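Local coordinates for methionine-binding lipoprotein MetQ (Bacillus subtilis subsp. subtilis, PDB 4GOT) that binds methionine and probably passes it to the membrane-bound permease of the MetNPQ ABC transporter, and also takes part in methionine sulfoxide transport, at residues 14-17 with 18-22; 100-103 with 104-108; 139-142 with 143-147; 180-184 with 185-189; 225-229 with 230-234. All blocks are in the same frame, centred on the assembly; numbering follows the deposited sequence. Where two conformers were deposited one is given.

Contact 1 (14-17 with 18-22)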
loop_
_atom_site.group_PDB
_atom_site.type_symbol
_atom_site.label_atom_id
_atom_site.label_comp_id
_atom_site.label_asym_id
_atom_site.label_seq_id
_atom_site.Cartn_x
_atom_site.Cartn_y
_atom_site.Cartn_z
ATOM N N LYS A 14 -4.022 5.716 -8.419
ATOM C CA LYS A 14 -4.037 5.578 -9.877
ATOM C C LYS A 14 -3.769 4.200 -10.403
ATOM O O LYS A 14 -4.465 3.749 -11.326
ATOM C CB LYS A 14 -3.027 6.504 -10.546
ATOM C CG LYS A 14 -3.260 6.624 -12.055
ATOM C CD LYS A 14 -2.649 7.916 -12.554
ATOM C CE LYS A 14 -2.549 8.013 -14.074
ATOM N NZ LYS A 14 -1.281 8.748 -14.395
ATOM N N THR A 15 -2.761 3.556 -9.818
ATOM C CA THR A 15 -2.331 2.222 -10.209
ATOM C C THR A 15 -1.701 1.445 -9.012
ATOM O O THR A 15 -0.874 1.970 -8.273
ATOM C CB THR A 15 -1.403 2.271 -11.476
ATOM O OG1 THR A 15 -1.046 0.944 -11.866
ATOM C CG2 THR A 15 -0.136 3.129 -11.241
ATOM N N PRO A 16 -2.093 0.183 -8.836
ATOM C CA PRO A 16 -3.017 -0.555 -9.734
ATOM C C PRO A 16 -4.507 -0.348 -9.466
ATOM O O PRO A 16 -5.334 -0.861 -10.233
ATOM C CB PRO A 16 -2.703 -2.018 -9.409
ATOM C CG PRO A 16 -2.268 -1.989 -7.990
ATOM C CD PRO A 16 -1.487 -0.716 -7.820
ATOM N N HIS A 17 -4.844 0.364 -8.383
ATOM C CA HIS A 17 -6.176 0.287 -7.815
ATOM C C HIS A 17 -7.249 0.858 -8.791
ATOM O O HIS A 17 -8.288 0.181 -9.043
ATOM C CB HIS A 17 -6.259 0.980 -6.436
ATOM C CG HIS A 17 -5.234 0.536 -5.454
ATOM N ND1 HIS A 17 -3.890 0.750 -5.647
ATOM C CD2 HIS A 17 -5.348 -0.042 -4.228
ATOM C CE1 HIS A 17 -3.212 0.207 -4.643
ATOM N NE2 HIS A 17 -4.072 -0.241 -3.741
ATOM N N ALA A 18 -7.031 2.041 -9.363
ATOM C CA ALA A 18 -8.033 2.601 -10.319
ATOM C C ALA A 18 -8.120 1.737 -11.617
ATOM O O ALA A 18 -9.176 1.581 -12.181
ATOM C CB ALA A 18 -7.770 4.068 -10.687
ATOM N N GLU A 19 -7.017 1.156 -12.058
ATOM C CA GLU A 19 -7.025 0.222 -13.206
ATOM C C GLU A 19 -7.816 -1.100 -12.934
ATOM O O GLU A 19 -8.526 -1.622 -13.822
ATOM C CB GLU A 19 -5.596 -0.140 -13.604
ATOM C CG GLU A 19 -4.717 1.050 -13.945
ATOM C CD GLU A 19 -3.377 0.654 -14.582
ATOM O OE1 GLU A 19 -2.926 -0.515 -14.409
ATOM O OE2 GLU A 19 -2.762 1.524 -15.243
ATOM N N ILE A 20 -7.683 -1.641 -11.728
ATOM C CA ILE A 20 -8.438 -2.838 -11.335
ATOM C C ILE A 20 -9.935 -2.539 -11.330
ATOM O O ILE A 20 -10.733 -3.312 -11.893
ATOM C CB ILE A 20 -8.001 -3.372 -9.974
ATOM C CG1 ILE A 20 -6.604 -4.004 -10.092
ATOM C CG2 ILE A 20 -8.973 -4.436 -9.457
ATOM C CD1 ILE A 20 -5.981 -4.234 -8.747
ATOM N N LEU A 21 -10.295 -1.378 -10.767
ATOM C CA LEU A 21 -11.696 -0.912 -10.795
ATOM C C LEU A 21 -12.225 -0.726 -12.223
ATOM O O LEU A 21 -13.360 -1.095 -12.511
ATOM C CB LEU A 21 -11.898 0.381 -9.956
ATOM C CG LEU A 21 -11.701 0.255 -8.438
ATOM C CD1 LEU A 21 -11.848 1.613 -7.716
ATOM C CD2 LEU A 21 -12.589 -0.824 -7.805
ATOM N N LYS A 22 -11.420 -0.166 -13.115
ATOM C CA LYS A 22 -11.847 0.011 -14.489
ATOM C C LYS A 22 -12.048 -1.360 -15.131
ATOM O O LYS A 22 -12.970 -1.539 -15.921
ATOM C CB LYS A 22 -10.853 0.861 -15.263
ATOM C CG LYS A 22 -11.205 1.162 -16.709
ATOM C CD LYS A 22 -10.011 1.859 -17.384
ATOM C CE LYS A 22 -10.366 2.552 -18.701
ATOM N NZ LYS A 22 -9.986 1.743 -19.883
HETATM O O HOH W 1 -0.050 0.734 -14.376
#
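Glu19 reaches back along residues 14-17 and meets Thr15. Its CB rests 3.5 Å from Pro16 O, and its CG comes to 3.8 Å from Lys14 O. CG stands anti to the carbonyl carbon (chi1 -57°) and the chain is extended beyond it, which carries the carboxylate back to the threonine; the two side chains then run side by side in the same direction, with Glu19 CD 3.6 Å from Thr15 OG1. A water bridges the pair, donating to Glu19 OE2 at 3.0 Å and bonded to Thr15 OG1 at 2.7 Å. The other oxygen, OE1, is held by a salt bridge to Lys239 and a hydrogen bond from Tyr240. An alanine in place of Glu19 would probably leave Lys239 without this counter-charge and the bridging water without one of its anchors. Next along the helix, Ile20 lays CD1 4.0 Å from CB of Pro16, which follows a cis peptide bond, while Ile20 N bonds to Pro16 O at 2.9 Å, nearly along the C=O axis. His17, whose NE2 is bonded to Asn206, touches the bound selenomethionine. The helix belongs to a beta-alpha-beta unit with strands 7-12 and 34-38, and His17 places this part of it at the ligand pocket of this methionine-binding protein.

Contact 2 (100-103 with 104-108)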
loop_
_atom_site.group_PDB
_atom_site.type_symbol
_atom_site.label_atom_id
_atom_site.label_comp_id
_atom_site.label_asym_id
_atom_site.label_seq_id
_atom_site.Cartn_x
_atom_site.Cartn_y
_atom_site.Cartn_z
ATOM N N LYS A 100 23.520 -5.718 1.273
ATOM C CA LYS A 100 24.780 -6.191 1.874
ATOM C C LYS A 100 25.960 -5.274 1.508
ATOM O O LYS A 100 27.010 -5.293 2.176
ATOM C CB LYS A 100 25.079 -7.630 1.432
ATOM C CG LYS A 100 25.128 -7.810 -0.087
ATOM C CD LYS A 100 26.095 -8.878 -0.586
ATOM C CE LYS A 100 25.458 -10.249 -0.680
ATOM N NZ LYS A 100 26.516 -11.317 -0.793
ATOM N N ASP A 101 25.778 -4.472 0.449
ATOM C CA ASP A 101 26.866 -3.666 -0.129
ATOM C C ASP A 101 26.890 -2.251 0.432
ATOM O O ASP A 101 27.864 -1.544 0.222
ATOM C CB ASP A 101 26.772 -3.628 -1.669
ATOM C CG ASP A 101 27.136 -4.972 -2.335
ATOM O OD1 ASP A 101 27.684 -5.882 -1.677
ATOM O OD2 ASP A 101 26.889 -5.115 -3.550
ATOM N N LEU A 102 25.827 -1.838 1.132
ATOM C CA LEU A 102 25.784 -0.514 1.752
ATOM C C LEU A 102 26.933 -0.354 2.744
ATOM O O LEU A 102 27.295 -1.308 3.458
ATOM C CB LEU A 102 24.441 -0.243 2.462
ATOM C CG LEU A 102 23.139 -0.263 1.642
ATOM C CD1 LEU A 102 21.927 -0.268 2.579
ATOM C CD2 LEU A 102 23.093 0.873 0.629
ATOM N N PRO A 103 27.527 0.849 2.778
ATOM C CA PRO A 103 28.667 1.137 3.629
ATOM C C PRO A 103 28.241 1.681 4.978
ATOM O O PRO A 103 27.101 2.129 5.129
ATOM C CB PRO A 103 29.384 2.232 2.843
ATOM C CG PRO A 103 28.246 3.012 2.238
ATOM C CD PRO A 103 27.214 1.982 1.882
ATOM N N ASP A 104 29.152 1.700 5.941
ATOM C CA ASP A 104 28.873 2.382 7.213
ATOM C C ASP A 104 28.441 3.812 6.982
ATOM O O ASP A 104 28.995 4.476 6.124
ATOM C CB ASP A 104 30.085 2.381 8.157
ATOM C CG ASP A 104 30.023 1.251 9.153
ATOM O OD1 ASP A 104 29.726 0.111 8.729
ATOM O OD2 ASP A 104 30.234 1.508 10.356
ATOM N N GLY A 105 27.460 4.270 7.755
ATOM C CA GLY A 105 26.925 5.612 7.617
ATOM C C GLY A 105 25.942 5.803 6.481
ATOM O O GLY A 105 25.462 6.922 6.266
ATOM N N ALA A 106 25.618 4.725 5.760
ATOM C CA ALA A 106 24.699 4.819 4.634
ATOM C C ALA A 106 23.367 5.443 5.094
ATOM O O ALA A 106 22.951 5.265 6.266
ATOM C CB ALA A 106 24.490 3.453 3.972
ATOM N N THR A 107 22.771 6.214 4.177
ATOM C CA THR A 107 21.458 6.898 4.342
ATOM C C THR A 107 20.334 6.092 3.684
ATOM O O THR A 107 20.381 5.787 2.456
ATOM C CB THR A 107 21.389 8.274 3.658
ATOM O OG1 THR A 107 22.308 9.177 4.264
ATOM C CG2 THR A 107 19.955 8.862 3.767
ATOM N N ILE A 108 19.323 5.790 4.503
ATOM C CA ILE A 108 18.132 5.034 4.108
ATOM C C ILE A 108 16.984 6.037 4.048
ATOM O O ILE A 108 16.726 6.731 5.027
ATOM C CB ILE A 108 17.805 3.880 5.087
ATOM C CG1 ILE A 108 18.997 2.912 5.249
ATOM C CG2 ILE A 108 16.605 3.080 4.615
ATOM C CD1 ILE A 108 19.456 2.238 3.979
#
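The flat peptide carbonyl of Pro103 is met off its plane by Ala106, whose N donates to Pro103 O at 3.1 Å from a position tilted 34° out of it. This bond closes a type II beta turn from Pro103 to Ala106, which leads the chain from a loop into strand 107-111 of the five-stranded mixed sheet. The puckered ring of Pro103 meets the same alanine mainly through one corner: ring atom CD lies 3.7 Å from Ala106 CB, with CG a little farther off. Beyond the segments, Tyr96 also touches this proline. Gly105 takes the third place of the turn with a phi of 79°, a backbone shape that glycine adopts readily. The turn is tight enough to bring Ala106 CB within 3.1 Å of Pro103 O. At the second position, the bond from CA to CB of Asp104 leads away from residues 100-103. Lys151 bonds through NZ to Leu102 O, just before the turn, and through its backbone to Gly105. The buried Leu102 packs on the chain entering the strand: its CB lies 4.0 Å from Ala106 CB. Farther out its side chain and that of Ile108 cross at about a right angle, and their ends meet where Leu102 CD1 lies 3.8 Å from Ile108 CD1.

Contact 3 (139-142 with 143-147)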
loop_
_atom_site.group_PDB
_atom_site.type_symbol
_atom_site.label_atom_id
_atom_site.label_comp_id
_atom_site.label_asym_id
_atom_site.label_seq_id
_atom_site.Cartn_x
_atom_site.Cartn_y
_atom_site.Cartn_z
ATOM N N VAL A 139 4.701 -4.743 13.472
ATOM C CA VAL A 139 3.729 -3.787 12.875
ATOM C C VAL A 139 3.673 -2.472 13.642
ATOM O O VAL A 139 3.357 -1.422 13.061
ATOM C CB VAL A 139 2.307 -4.421 12.780
ATOM C CG1 VAL A 139 1.760 -4.729 14.180
ATOM C CG2 VAL A 139 1.360 -3.517 11.962
ATOM N N ASP A 140 3.978 -2.548 14.942
ATOM C CA ASP A 140 4.080 -1.386 15.832
ATOM C C ASP A 140 5.501 -0.810 16.010
ATOM O O ASP A 140 5.663 0.129 16.772
ATOM C CB ASP A 140 3.562 -1.700 17.246
ATOM C CG ASP A 140 2.193 -2.389 17.266
ATOM O OD1 ASP A 140 1.333 -2.103 16.412
ATOM O OD2 ASP A 140 1.980 -3.223 18.183
ATOM N N ALA A 141 6.519 -1.380 15.367
ATOM C CA ALA A 141 7.902 -0.922 15.548
ATOM C C ALA A 141 8.146 0.443 14.932
ATOM O O ALA A 141 7.690 0.715 13.815
ATOM C CB ALA A 141 8.886 -1.917 14.931
ATOM N N THR A 142 8.910 1.272 15.634
ATOM C CA THR A 142 9.452 2.510 15.037
ATOM C C THR A 142 10.988 2.567 15.156
ATOM O O THR A 142 11.661 1.647 15.722
ATOM C CB THR A 142 8.793 3.804 15.643
ATOM O OG1 THR A 142 9.139 3.960 17.029
ATOM C CG2 THR A 142 7.229 3.794 15.461
ATOM N N LEU A 143 11.549 3.664 14.681
ATOM C CA LEU A 143 12.993 3.931 14.848
ATOM C C LEU A 143 13.446 3.872 16.304
ATOM O O LEU A 143 14.556 3.406 16.569
ATOM C CB LEU A 143 13.404 5.293 14.204
ATOM C CG LEU A 143 13.414 5.424 12.656
ATOM C CD1 LEU A 143 13.794 6.841 12.214
ATOM C CD2 LEU A 143 14.335 4.440 11.971
ATOM N N LYS A 144 12.602 4.317 17.249
ATOM C CA LYS A 144 12.925 4.195 18.689
ATOM C C LYS A 144 13.206 2.741 19.093
ATOM O O LYS A 144 13.833 2.514 20.093
ATOM C CB LYS A 144 11.775 4.716 19.571
ATOM C CG LYS A 144 11.752 6.228 19.776
ATOM C CD LYS A 144 10.531 6.678 20.574
ATOM C CE LYS A 144 10.345 8.193 20.517
ATOM N NZ LYS A 144 9.080 8.656 21.169
ATOM N N ASP A 145 12.746 1.768 18.307
ATOM C CA ASP A 145 12.843 0.346 18.671
ATOM C C ASP A 145 14.075 -0.386 18.111
ATOM O O ASP A 145 14.261 -1.566 18.398
ATOM C CB ASP A 145 11.546 -0.378 18.277
ATOM C CG ASP A 145 10.330 0.137 19.046
ATOM O OD1 ASP A 145 10.409 0.181 20.299
ATOM O OD2 ASP A 145 9.282 0.455 18.419
ATOM N N ILE A 146 14.918 0.313 17.342
ATOM C CA ILE A 146 16.201 -0.255 16.883
ATOM C C ILE A 146 17.135 -0.593 18.076
ATOM O O ILE A 146 17.463 0.253 18.896
ATOM C CB ILE A 146 16.921 0.640 15.832
ATOM C CG1 ILE A 146 16.084 0.732 14.539
ATOM C CG2 ILE A 146 18.310 0.083 15.519
ATOM C CD1 ILE A 146 16.500 1.824 13.543
ATOM N N LYS A 147 17.528 -1.854 18.183
ATOM C CA LYS A 147 18.467 -2.271 19.230
ATOM C C LYS A 147 19.897 -2.218 18.725
ATOM O O LYS A 147 20.738 -1.644 19.390
ATOM C CB LYS A 147 18.132 -3.660 19.759
ATOM C CG LYS A 147 16.932 -3.641 20.678
ATOM C CD LYS A 147 17.291 -3.211 22.097
ATOM C CE LYS A 147 16.146 -2.435 22.742
ATOM N NZ LYS A 147 15.987 -2.800 24.173
HETATM O O HOH W 2 10.570 6.646 16.600
#
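From Thr142 to Asp145 the chain bends from an extended residue into a short 3-10 turn, closed by Asp145 N bonding back to Thr142 O at 2.8 Å. The carboxylate of Asp145 answers this bond in the opposite sense. With CG anti to its own carbonyl carbon (chi1 -64°), the side chain folds back so that OD2 accepts from Thr142 N at 2.9 Å; the bond is almost straight, at 171°, and uses the anti side of the oxygen. The same OD2 lies 3.5 Å from Ala141 CA. Thr142 OG1 turns toward Lys144 instead, and a water joins the two, at 3.1 Å from Thr142 OG1 and accepting from Lys144 N at 3.2 Å. The return bond from a carboxylate to the backbone N three residues earlier recalls one half of a capping box. Leu143 and Ile146 direct their side chains to Phe155 of strand 154-158, while strand 146-148 pairs with strand 131-132 to form a small antiparallel sheet. Aspartate, backbone amides and water thus carry most of the contact, as suits a turn at the surface. The negative charge would be expected to strengthen the bond from Thr142 N, and that donor in turn to favour the ionised carboxylate.

Contact 4 (180-184 with 185-189)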
loop_
_atom_site.group_PDB
_atom_site.type_symbol
_atom_site.label_atom_id
_atom_site.label_comp_id
_atom_site.label_asym_id
_atom_site.label_seq_id
_atom_site.Cartn_x
_atom_site.Cartn_y
_atom_site.Cartn_z
ATOM N N ASN A 180 2.407 0.815 -5.614
ATOM C CA ASN A 180 1.520 1.731 -6.380
ATOM C C ASN A 180 2.228 2.975 -6.962
ATOM O O ASN A 180 2.044 3.338 -8.135
ATOM C CB ASN A 180 0.282 2.160 -5.577
ATOM C CG ASN A 180 0.569 3.182 -4.485
ATOM O OD1 ASN A 180 1.073 2.826 -3.392
ATOM N ND2 ASN A 180 0.151 4.444 -4.718
ATOM N N TYR A 181 3.083 3.594 -6.147
ATOM C CA TYR A 181 3.861 4.753 -6.585
ATOM C C TYR A 181 5.053 4.363 -7.414
ATOM O O TYR A 181 5.398 5.095 -8.345
ATOM C CB TYR A 181 4.252 5.590 -5.386
ATOM C CG TYR A 181 3.092 6.330 -4.819
ATOM C CD1 TYR A 181 2.254 7.086 -5.660
ATOM C CD2 TYR A 181 2.832 6.332 -3.432
ATOM C CE1 TYR A 181 1.173 7.783 -5.143
ATOM C CE2 TYR A 181 1.768 7.050 -2.914
ATOM C CZ TYR A 181 0.946 7.773 -3.765
ATOM O OH TYR A 181 -0.133 8.486 -3.269
ATOM N N ALA A 182 5.620 3.155 -7.175
ATOM C CA ALA A 182 6.657 2.643 -8.074
ATOM C C ALA A 182 6.126 2.465 -9.475
ATOM O O ALA A 182 6.740 2.905 -10.425
ATOM C CB ALA A 182 7.220 1.315 -7.551
ATOM N N ILE A 183 4.993 1.769 -9.626
ATOM C CA ILE A 183 4.362 1.560 -10.949
ATOM C C ILE A 183 3.872 2.891 -11.568
ATOM O O ILE A 183 4.019 3.066 -12.766
ATOM C CB ILE A 183 3.208 0.517 -10.932
ATOM C CG1 ILE A 183 3.741 -0.873 -10.528
ATOM C CG2 ILE A 183 2.585 0.331 -12.327
ATOM C CD1 ILE A 183 2.627 -1.852 -10.301
ATOM N N GLN A 184 3.346 3.803 -10.741
ATOM C CA GLN A 184 2.916 5.124 -11.202
ATOM C C GLN A 184 4.057 5.946 -11.861
ATOM O O GLN A 184 3.819 6.632 -12.840
ATOM C CB GLN A 184 2.234 5.927 -10.050
ATOM C CG GLN A 184 1.499 7.192 -10.569
ATOM C CD GLN A 184 0.623 7.876 -9.523
ATOM O OE1 GLN A 184 0.232 7.275 -8.512
ATOM N NE2 GLN A 184 0.244 9.139 -9.799
ATOM N N ASN A 185 5.273 5.834 -11.309
ATOM C CA ASN A 185 6.542 6.304 -11.883
ATOM C C ASN A 185 7.144 5.407 -13.004
ATOM O O ASN A 185 8.268 5.605 -13.379
ATOM C CB ASN A 185 7.584 6.372 -10.743
ATOM C CG ASN A 185 8.785 7.258 -11.066
ATOM O OD1 ASN A 185 8.641 8.443 -11.396
ATOM N ND2 ASN A 185 9.984 6.696 -10.936
ATOM N N LYS A 186 6.425 4.406 -13.487
ATOM C CA LYS A 186 6.902 3.549 -14.586
ATOM C C LYS A 186 8.086 2.634 -14.214
ATOM O O LYS A 186 8.845 2.197 -15.090
ATOM C CB LYS A 186 7.266 4.390 -15.819
ATOM C CG LYS A 186 6.206 5.405 -16.231
ATOM C CD LYS A 186 4.849 4.764 -16.477
ATOM C CE LYS A 186 3.967 5.601 -17.420
ATOM N NZ LYS A 186 3.570 6.940 -16.885
ATOM N N LEU A 187 8.243 2.364 -12.928
ATOM C CA LEU A 187 9.190 1.345 -12.486
ATOM C C LEU A 187 8.514 -0.032 -12.523
ATOM O O LEU A 187 7.326 -0.164 -12.362
ATOM C CB LEU A 187 9.706 1.656 -11.068
ATOM C CG LEU A 187 10.578 2.913 -10.914
ATOM C CD1 LEU A 187 10.799 3.240 -9.426
ATOM C CD2 LEU A 187 11.890 2.723 -11.681
ATOM N N ASN A 188 9.300 -1.063 -12.712
ATOM C CA ASN A 188 8.794 -2.416 -12.648
ATOM C C ASN A 188 9.394 -3.061 -11.380
ATOM O O ASN A 188 10.569 -3.417 -11.361
ATOM C CB ASN A 188 9.212 -3.138 -13.942
ATOM C CG ASN A 188 8.739 -4.580 -14.003
ATOM O OD1 ASN A 188 9.041 -5.288 -14.965
ATOM N ND2 ASN A 188 8.001 -5.021 -12.995
ATOM N N PRO A 189 8.609 -3.175 -10.303
ATOM C CA PRO A 189 9.212 -3.577 -9.036
ATOM C C PRO A 189 10.024 -4.910 -9.058
ATOM O O PRO A 189 11.124 -4.965 -8.509
ATOM C CB PRO A 189 8.013 -3.661 -8.099
ATOM C CG PRO A 189 7.055 -2.654 -8.652
ATOM C CD PRO A 189 7.216 -2.747 -10.129
HETATM O O HOH W 3 4.758 8.764 -14.465
#
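Ala182 and Ile183 receive the ring of Pro189 as the chain folds back past the end of helix 179-184: Ala182 CB lies 4.1 Å from Pro189 CG, and Ile183 CG1 is 4.0 Å from Pro189 CD, the side chains of Ile183 and Pro189 crossing at about a right angle. Leu187 lays its CB 3.3 Å from Ala182 O. This packing is set by a Schellman motif, in which Leu187 N bonds to Ala182 O at 3.0 Å and Lys186 N to Ile183 O at 2.8 Å. Lys186 is its C-prime residue, and its phi of 69° turns the chain off the helix. A water donates to Gln184 O at 2.8 Å and is weakly held by Lys186 NZ. Farther out, Tyr92 of strand 90-92 packs against Ala182, Leu187 and Pro189, while the amide of Asn185 is bonded to Glu168 and Lys165. At the other end of the helix, Asn180 ND2 sits over the ring face of Tyr181, and Asn180 OD1 makes a weak hydrogen bond to the bound selenomethionine.

Contact 5 (225-229 with 230-234)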
loop_
_atom_site.group_PDB
_atom_site.type_symbol
_atom_site.label_atom_id
_atom_site.label_comp_id
_atom_site.label_asym_id
_atom_site.label_seq_id
_atom_site.Cartn_x
_atom_site.Cartn_y
_atom_site.Cartn_z
ATOM N N GLU A 225 -17.627 -8.981 -4.628
ATOM C CA GLU A 225 -17.864 -10.102 -5.532
ATOM C C GLU A 225 -17.068 -9.994 -6.834
ATOM O O GLU A 225 -16.406 -10.927 -7.245
ATOM C CB GLU A 225 -19.352 -10.230 -5.857
ATOM C CG GLU A 225 -20.126 -11.110 -4.899
ATOM C CD GLU A 225 -21.586 -11.352 -5.320
ATOM O OE1 GLU A 225 -22.011 -10.895 -6.416
ATOM O OE2 GLU A 225 -22.323 -12.005 -4.548
ATOM N N VAL A 226 -17.181 -8.874 -7.528
ATOM C CA VAL A 226 -16.407 -8.682 -8.754
ATOM C C VAL A 226 -14.880 -8.699 -8.499
ATOM O O VAL A 226 -14.130 -9.339 -9.268
ATOM C CB VAL A 226 -16.817 -7.398 -9.511
ATOM C CG1 VAL A 226 -15.866 -7.162 -10.669
ATOM C CG2 VAL A 226 -18.254 -7.522 -10.016
ATOM N N LEU A 227 -14.435 -8.052 -7.419
ATOM C CA LEU A 227 -12.979 -7.939 -7.124
ATOM C C LEU A 227 -12.346 -9.290 -6.705
ATOM O O LEU A 227 -11.091 -9.456 -6.682
ATOM C CB LEU A 227 -12.691 -6.876 -6.075
ATOM C CG LEU A 227 -13.006 -5.436 -6.422
ATOM C CD1 LEU A 227 -12.825 -4.530 -5.191
ATOM C CD2 LEU A 227 -12.187 -4.955 -7.610
ATOM N N HIS A 228 -13.197 -10.255 -6.432
ATOM C CA HIS A 228 -12.710 -11.651 -6.176
ATOM C C HIS A 228 -13.034 -12.586 -7.310
ATOM O O HIS A 228 -12.773 -13.771 -7.201
ATOM C CB HIS A 228 -13.205 -12.158 -4.820
ATOM C CG HIS A 228 -12.510 -11.463 -3.718
ATOM N ND1 HIS A 228 -11.280 -11.884 -3.261
ATOM C CD2 HIS A 228 -12.761 -10.276 -3.102
ATOM C CE1 HIS A 228 -10.823 -11.000 -2.380
ATOM N NE2 HIS A 228 -11.699 -10.010 -2.274
ATOM N N SER A 229 -13.590 -12.065 -8.412
ATOM C CA SER A 229 -13.886 -12.951 -9.580
ATOM C C SER A 229 -12.599 -13.560 -10.181
ATOM O O SER A 229 -11.493 -13.012 -10.017
ATOM C CB SER A 229 -14.649 -12.185 -10.669
ATOM O OG SER A 229 -13.852 -11.171 -11.260
ATOM N N LYS A 230 -12.738 -14.660 -10.905
ATOM C CA LYS A 230 -11.593 -15.223 -11.639
ATOM C C LYS A 230 -11.062 -14.191 -12.633
ATOM O O LYS A 230 -9.861 -14.023 -12.736
ATOM C CB LYS A 230 -11.923 -16.542 -12.358
ATOM C CG LYS A 230 -10.686 -17.232 -12.964
ATOM C CD LYS A 230 -11.016 -18.445 -13.822
ATOM C CE LYS A 230 -9.780 -19.018 -14.529
ATOM N NZ LYS A 230 -8.633 -19.324 -13.618
ATOM N N LYS A 231 -11.946 -13.493 -13.348
ATOM C CA LYS A 231 -11.503 -12.449 -14.294
ATOM C C LYS A 231 -10.613 -11.386 -13.652
ATOM O O LYS A 231 -9.550 -11.082 -14.187
ATOM C CB LYS A 231 -12.698 -11.772 -14.984
ATOM C CG LYS A 231 -13.310 -12.619 -16.074
ATOM C CD LYS A 231 -14.694 -12.133 -16.473
ATOM C CE LYS A 231 -15.070 -12.650 -17.843
ATOM N NZ LYS A 231 -16.529 -12.910 -17.897
ATOM N N ILE A 232 -11.016 -10.824 -12.504
ATOM C CA ILE A 232 -10.188 -9.805 -11.846
ATOM C C ILE A 232 -8.866 -10.378 -11.272
ATOM O O ILE A 232 -7.815 -9.777 -11.456
ATOM C CB ILE A 232 -10.996 -8.937 -10.847
ATOM C CG1 ILE A 232 -11.958 -8.011 -11.619
ATOM C CG2 ILE A 232 -10.078 -8.097 -9.971
ATOM C CD1 ILE A 232 -11.301 -7.114 -12.651
ATOM N N LYS A 233 -8.894 -11.559 -10.654
ATOM C CA LYS A 233 -7.659 -12.170 -10.159
ATOM C C LYS A 233 -6.641 -12.462 -11.272
ATOM O O LYS A 233 -5.456 -12.209 -11.104
ATOM C CB LYS A 233 -7.951 -13.452 -9.349
ATOM C CG LYS A 233 -8.651 -13.182 -7.994
ATOM C CD LYS A 233 -8.772 -14.451 -7.148
ATOM C CE LYS A 233 -9.490 -14.151 -5.819
ATOM N NZ LYS A 233 -8.832 -13.117 -4.967
ATOM N N ASP A 234 -7.123 -13.008 -12.381
ATOM C CA ASP A 234 -6.300 -13.260 -13.580
ATOM C C ASP A 234 -5.786 -11.936 -14.210
ATOM O O ASP A 234 -4.660 -11.869 -14.691
ATOM C CB ASP A 234 -7.097 -14.022 -14.636
ATOM C CG ASP A 234 -7.357 -15.480 -14.263
ATOM O OD1 ASP A 234 -6.681 -16.029 -13.350
ATOM O OD2 ASP A 234 -8.236 -16.088 -14.933
HETATM O O HOH W 4 -8.743 -10.538 -5.653
#
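Ser229, Ile232 and Lys233 carry the joint between helices 218-227 and 230-239. The hydroxyl of Ser229 sits between its backbone N and carbonyl carbon (chi1 67°), and from there it faces both helices: OG donates to Val226 O at 2.7 Å in the carbonyl plane and accepts from Ile232 N at 3.1 Å. Two bonds therefore grip one oxygen and fix its rotation. The bond from Ile232 N makes Ser229 the N-cap of helix 230-239, and Lys233 N adds the first helical bond by donating to Ser229 O at 3.0 Å. Ile232 fills the angle between the helices, with CG1 3.5 Å from Val226 O and CG2 3.7 Å from Leu227 O. Lys233 runs back over the turn and bends at its last torsion (chi4 -59°). Its CE comes to 3.6 Å from His228 O, and NZ donates to His228 ND1 at 3.2 Å from a position 33° out of the ring plane. A water accepting from the same ammonium donates to Leu227 O at 2.8 Å. A leucine in place of Lys233 would probably leave His228 ND1 without this donor and the bridging water without its lysine partner. Beyond the joint, the ammonium reaches Val247 O and His228 NE2 reaches Ala83 O, both by weak hydrogen bonds, while Leu227 packs on Ile20 of helix 14-29.

Contacts 1, 4 and 5 are linked by packing, with contact 1 in the middle: Thr15 touches helix 179-184 of contact 4, and Ile20 meets Leu227 and Ile232 of contact 5. Contact 1 is the most buried and shares with contact 4 the ligand pocket, to which His17 and Asn180 both belong. Contacts 2 and 3 lie on the other side of the chain's centre from contacts 1 and 5, and do not touch each other; both lead into strands. Contact 2, partly buried, is mainly apolar around one turn bond, whereas contact 3, at the surface, rests on a carboxylate and water. Helical turns and ends mark the others: a water-bridged pair, a Schellman end and a serine cap.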